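Local coordinates for protein kinase (Staphylococcus aureus subsp. aureus Mu50, PDB 3PY9), which is a membrane-bound serine/threonine kinase whose extracellular region, with PASTA repeats, probably senses cell-wall muropeptides, at residues I178-G190 with G196-K208. Sequence-based numbering, arbitrary orientation.
Sequences IDEGDVISQSPKG and GSTISFVVSKGKK
Gln186 and Phe201 lie side by side and point the same way on one face of an antiparallel pair of strands, 183-187 and 198-204, in the small three-stranded sheet of the third PASTA domain. Its first torsion (chi1 -174°) sets CG of Gln186 opposite the backbone N, and the extended chain passes over one face of the Phe201 ring, Gln186 CG standing 4.0 Å from the ring centroid in a CH-pi contact. The amide plane is inclined 38° to the ring, and its ends are tied down: OE1 accepts from Phe149 N, while NE2 donates to the Glu147 and Pro188 carbonyls, so the amide's rotation is fixed. Val183 CG1 lies in the plane of the same ring at its edge, while Val183 CG2 approaches Phe201 CD1 obliquely, at 3.6 Å. Helix 154-162 covers this buried side, where Phe154 meets Phe201 edge-to-face and Ala157 and Leu161 also touch the ring. Further along, Pro188, preceded by a cis peptide, crosses Ile199 at about a right angle, CD against CD1.

The sheet's other face carries Ser185, Val202, Ser187 and Ser200. A classic beta bulge interrupts the pairing here: Ile184 and Ser185 both confront Val202, whose O takes a 3.1 Å bond from Ser185 N and a weak one from Ile184 N. Ile184 packs its CG1 on Val202 CG1 at 3.8 Å and sends CD1 on to Ser204 CB. Beyond the bulge, a type II turn from Asp179 to Asp182 wraps the end of strand 198-204, with Gly181 N bonding almost straight to Ser204 O (172° at the hydrogen). The Ser204 hydroxyl donates to Ile178 O, though at 2.5 Å the OG-to-O distance is suspiciously short, and Gly206 N donates to Ser204 OG at 3.3 Å, forming an ST turn.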
loop_
_atom_site.group_PDB
_atom_site.type_symbol
_atom_site.label_atom_id
_atom_site.label_comp_id
_atom_site.label_asym_id
_atom_site.label_seq_id
_atom_site.Cartn_x
_atom_site.Cartn_y
_atom_site.Cartn_z
ATOM N N ILE A 178 -17.395 22.954 -28.289
ATOM C CA ILE A 178 -17.473 21.565 -27.832
ATOM C C ILE A 178 -18.896 21.208 -27.390
ATOM O O ILE A 178 -19.441 21.834 -26.484
ATOM C CB ILE A 178 -16.481 21.272 -26.652
ATOM C CG1 ILE A 178 -15.095 21.936 -26.846
ATOM C CG2 ILE A 178 -16.394 19.761 -26.368
ATOM C CD1 ILE A 178 -14.250 21.411 -28.002
ATOM N N ASP A 179 -19.483 20.193 -28.030
ATOM C CA ASP A 179 -20.848 19.760 -27.732
ATOM C C ASP A 179 -21.039 19.459 -26.263
ATOM O O ASP A 179 -20.112 19.015 -25.574
ATOM C CB ASP A 179 -21.226 18.504 -28.525
ATOM C CG ASP A 179 -21.394 18.768 -30.006
ATOM O OD1 ASP A 179 -21.165 19.918 -30.441
ATOM O OD2 ASP A 179 -21.751 17.812 -30.736
ATOM N N GLU A 180 -22.253 19.701 -25.786
ATOM C CA GLU A 180 -22.621 19.369 -24.428
ATOM C C GLU A 180 -22.253 17.903 -24.122
ATOM O O GLU A 180 -22.596 16.993 -24.881
ATOM C CB GLU A 180 -24.123 19.611 -24.246
ATOM C CG GLU A 180 -24.533 19.952 -22.834
ATOM C CD GLU A 180 -26.033 19.845 -22.616
ATOM O OE1 GLU A 180 -26.816 20.152 -23.553
ATOM O OE2 GLU A 180 -26.426 19.448 -21.496
ATOM N N GLY A 181 -21.527 17.691 -23.029
ATOM C CA GLY A 181 -21.205 16.346 -22.579
ATOM C C GLY A 181 -19.982 15.760 -23.261
ATOM O O GLY A 181 -19.630 14.595 -23.022
ATOM N N ASP A 182 -19.353 16.555 -24.126
ATOM C CA ASP A 182 -18.064 16.206 -24.700
ATOM C C ASP A 182 -16.929 16.814 -23.862
ATOM O O ASP A 182 -17.113 17.827 -23.183
ATOM C CB ASP A 182 -17.950 16.643 -26.172
ATOM C CG ASP A 182 -18.647 15.691 -27.127
ATOM O OD1 ASP A 182 -19.490 14.875 -26.679
ATOM O OD2 ASP A 182 -18.352 15.759 -28.346
ATOM N N VAL A 183 -15.759 16.182 -23.950
ATOM C CA VAL A 183 -14.619 16.475 -23.108
ATOM C C VAL A 183 -13.807 17.625 -23.694
ATOM O O VAL A 183 -13.282 17.533 -24.818
ATOM C CB VAL A 183 -13.714 15.221 -22.976
ATOM C CG1 VAL A 183 -12.397 15.566 -22.279
ATOM C CG2 VAL A 183 -14.462 14.069 -22.280
ATOM N N ILE A 184 -13.708 18.701 -22.915
ATOM C CA ILE A 184 -12.803 19.802 -23.213
ATOM C C ILE A 184 -11.372 19.322 -23.047
ATOM O O ILE A 184 -10.573 19.466 -23.945
ATOM C CB ILE A 184 -13.005 21.035 -22.268
ATOM C CG1 ILE A 184 -14.488 21.359 -22.043
ATOM C CG2 ILE A 184 -12.219 22.254 -22.781
ATOM C CD1 ILE A 184 -15.239 21.706 -23.278
ATOM N N SER A 185 -11.063 18.747 -21.886
ATOM C CA SER A 185 -9.692 18.344 -21.569
ATOM C C SER A 185 -9.620 17.131 -20.649
ATOM O O SER A 185 -10.561 16.850 -19.895
ATOM C CB SER A 185 -8.930 19.507 -20.939
ATOM O OG SER A 185 -9.335 19.683 -19.594
ATOM N N GLN A 186 -8.479 16.439 -20.707
ATOM C CA GLN A 186 -8.263 15.196 -19.946
ATOM C C GLN A 186 -6.836 15.070 -19.475
ATOM O O GLN A 186 -5.895 15.290 -20.235
ATOM C CB GLN A 186 -8.597 13.966 -20.791
ATOM C CG GLN A 186 -8.547 12.613 -20.043
ATOM C CD GLN A 186 -8.777 11.440 -20.992
ATOM O OE1 GLN A 186 -9.508 11.574 -21.988
ATOM N NE2 GLN A 186 -8.142 10.287 -20.702
ATOM N N SER A 187 -6.690 14.670 -18.219
ATOM C CA SER A 187 -5.397 14.503 -17.606
ATOM C C SER A 187 -5.464 13.388 -16.566
ATOM O O SER A 187 -6.290 13.448 -15.659
ATOM C CB SER A 187 -4.996 15.818 -16.936
ATOM O OG SER A 187 -3.703 15.716 -16.400
ATOM N N PRO A 188 -4.598 12.364 -16.702
ATOM C CA PRO A 188 -3.732 12.126 -17.878
ATOM C C PRO A 188 -4.477 11.491 -19.058
ATOM O O PRO A 188 -5.651 11.131 -18.920
ATOM C CB PRO A 188 -2.673 11.171 -17.330
ATOM C CG PRO A 188 -3.419 10.390 -16.311
ATOM C CD PRO A 188 -4.338 11.379 -15.640
ATOM N N LYS A 189 -3.797 11.360 -20.200
ATOM C CA LYS A 189 -4.381 10.769 -21.427
ATOM C C LYS A 189 -3.236 10.309 -22.305
ATOM O O LYS A 189 -2.132 10.873 -22.208
ATOM C CB LYS A 189 -5.215 11.823 -22.211
ATOM C CG LYS A 189 -4.329 12.952 -22.814
ATOM C CD LYS A 189 -5.122 14.176 -23.266
ATOM C CE LYS A 189 -4.150 15.309 -23.633
ATOM N NZ LYS A 189 -3.650 15.077 -25.000
ATOM N N GLY A 190 -3.492 9.322 -23.160
ATOM C CA GLY A 190 -2.518 8.881 -24.174
ATOM C C GLY A 190 -1.241 8.251 -23.641
ATOM O O GLY A 190 -0.166 8.330 -24.269
ATOM N N GLY A 196 -5.844 2.165 -11.313
ATOM C CA GLY A 196 -6.643 2.762 -10.238
ATOM C C GLY A 196 -6.425 4.245 -10.046
ATOM O O GLY A 196 -6.995 4.852 -9.145
ATOM N N SER A 197 -5.584 4.834 -10.886
ATOM C CA SER A 197 -5.270 6.250 -10.831
ATOM C C SER A 197 -6.526 7.084 -11.083
ATOM O O SER A 197 -7.514 6.590 -11.647
ATOM C CB SER A 197 -4.228 6.600 -11.908
ATOM O OG SER A 197 -2.970 6.032 -11.613
ATOM N N THR A 198 -6.470 8.351 -10.683
ATOM C CA THR A 198 -7.578 9.299 -10.932
ATOM C C THR A 198 -7.353 10.030 -12.262
ATOM O O THR A 198 -6.318 10.665 -12.448
ATOM C CB THR A 198 -7.661 10.346 -9.826
ATOM O OG1 THR A 198 -7.797 9.688 -8.559
ATOM C CG2 THR A 198 -8.865 11.320 -10.071
ATOM N N ILE A 199 -8.319 9.915 -13.172
ATOM C CA ILE A 199 -8.329 10.687 -14.431
ATOM C C ILE A 199 -9.273 11.887 -14.296
ATOM O O ILE A 199 -10.442 11.718 -13.915
ATOM C CB ILE A 199 -8.741 9.805 -15.638
ATOM C CG1 ILE A 199 -8.101 8.393 -15.542
ATOM C CG2 ILE A 199 -8.384 10.486 -16.965
ATOM C CD1 ILE A 199 -6.551 8.372 -15.426
ATOM N N SER A 200 -8.749 13.086 -14.585
ATOM C CA SER A 200 -9.498 14.352 -14.436
ATOM C C SER A 200 -9.976 14.923 -15.777
ATOM O O SER A 200 -9.208 15.024 -16.735
ATOM C CB SER A 200 -8.653 15.399 -13.703
ATOM O OG SER A 200 -8.216 14.917 -12.441
ATOM N N PHE A 201 -11.248 15.301 -15.819
ATOM C CA PHE A 201 -11.918 15.731 -17.049
ATOM C C PHE A 201 -12.502 17.124 -16.908
ATOM O O PHE A 201 -13.070 17.466 -15.873
ATOM C CB PHE A 201 -13.067 14.775 -17.380
ATOM C CG PHE A 201 -12.624 13.481 -17.977
ATOM C CD1 PHE A 201 -12.470 13.361 -19.346
ATOM C CD2 PHE A 201 -12.377 12.378 -17.169
ATOM C CE1 PHE A 201 -12.076 12.162 -19.916
ATOM C CE2 PHE A 201 -11.964 11.160 -17.729
ATOM C CZ PHE A 201 -11.806 11.053 -19.090
ATOM N N VAL A 202 -12.345 17.931 -17.949
ATOM C CA VAL A 202 -13.127 19.156 -18.069
ATOM C C VAL A 202 -14.119 18.917 -19.188
ATOM O O VAL A 202 -13.735 18.567 -20.312
ATOM C CB VAL A 202 -12.256 20.410 -18.278
ATOM C CG1 VAL A 202 -13.137 21.658 -18.467
ATOM C CG2 VAL A 202 -11.291 20.584 -17.089
ATOM N N VAL A 203 -15.397 19.081 -18.840
ATOM C CA VAL A 203 -16.525 18.638 -19.653
ATOM C C VAL A 203 -17.395 19.828 -20.076
ATOM O O VAL A 203 -17.570 20.802 -19.325
ATOM C CB VAL A 203 -17.364 17.573 -18.898
ATOM C CG1 VAL A 203 -18.521 17.066 -19.750
ATOM C CG2 VAL A 203 -16.467 16.399 -18.460
ATOM N N SER A 204 -17.911 19.746 -21.298
ATOM C CA SER A 204 -18.709 20.816 -21.867
ATOM C C SER A 204 -20.165 20.746 -21.405
ATOM O O SER A 204 -20.823 19.702 -21.517
ATOM C CB SER A 204 -18.625 20.783 -23.405
ATOM O OG SER A 204 -19.351 21.854 -23.990
ATOM N N LYS A 205 -20.649 21.872 -20.881
ATOM C CA LYS A 205 -22.073 22.062 -20.608
ATOM C C LYS A 205 -22.710 23.057 -21.604
ATOM O O LYS A 205 -23.642 23.807 -21.258
ATOM C CB LYS A 205 -22.296 22.496 -19.154
ATOM C CG LYS A 205 -21.509 23.702 -18.736
ATOM C CD LYS A 205 -22.058 24.268 -17.452
ATOM C CE LYS A 205 -21.071 25.219 -16.801
ATOM N NZ LYS A 205 -21.719 25.880 -15.641
ATOM N N GLY A 206 -22.205 23.037 -22.842
ATOM C CA GLY A 206 -22.666 23.938 -23.907
ATOM C C GLY A 206 -22.278 25.409 -23.767
ATOM O O GLY A 206 -21.426 25.775 -22.953
ATOM N N LYS A 207 -22.930 26.251 -24.572
ATOM C CA LYS A 207 -22.667 27.695 -24.620
ATOM C C LYS A 207 -23.375 28.468 -23.498
ATOM O O LYS A 207 -24.503 28.137 -23.136
ATOM C CB LYS A 207 -23.066 28.256 -25.993
ATOM C CG LYS A 207 -22.412 27.545 -27.186
ATOM C CD LYS A 207 -23.341 26.494 -27.791
ATOM C CE LYS A 207 -24.044 27.015 -29.034
ATOM N NZ LYS A 207 -23.274 26.737 -30.288
ATOM N N LYS A 208 -22.714 29.512 -22.983
ATOM C CA LYS A 208 -23.178 30.314 -21.825
ATOM C C LYS A 208 -24.602 30.869 -21.967
ATOM O O LYS A 208 -25.095 31.570 -21.078
ATOM C CB LYS A 208 -22.196 31.455 -21.547
ATOM C CG LYS A 208 -21.908 31.752 -20.065
ATOM C CD LYS A 208 -22.898 32.735 -19.429
ATOM C CE LYS A 208 -22.378 33.302 -18.106
ATOM N NZ LYS A 208 -22.670 32.420 -16.935
HETATM O O HOH W 1 -6.095 13.310 -12.340
#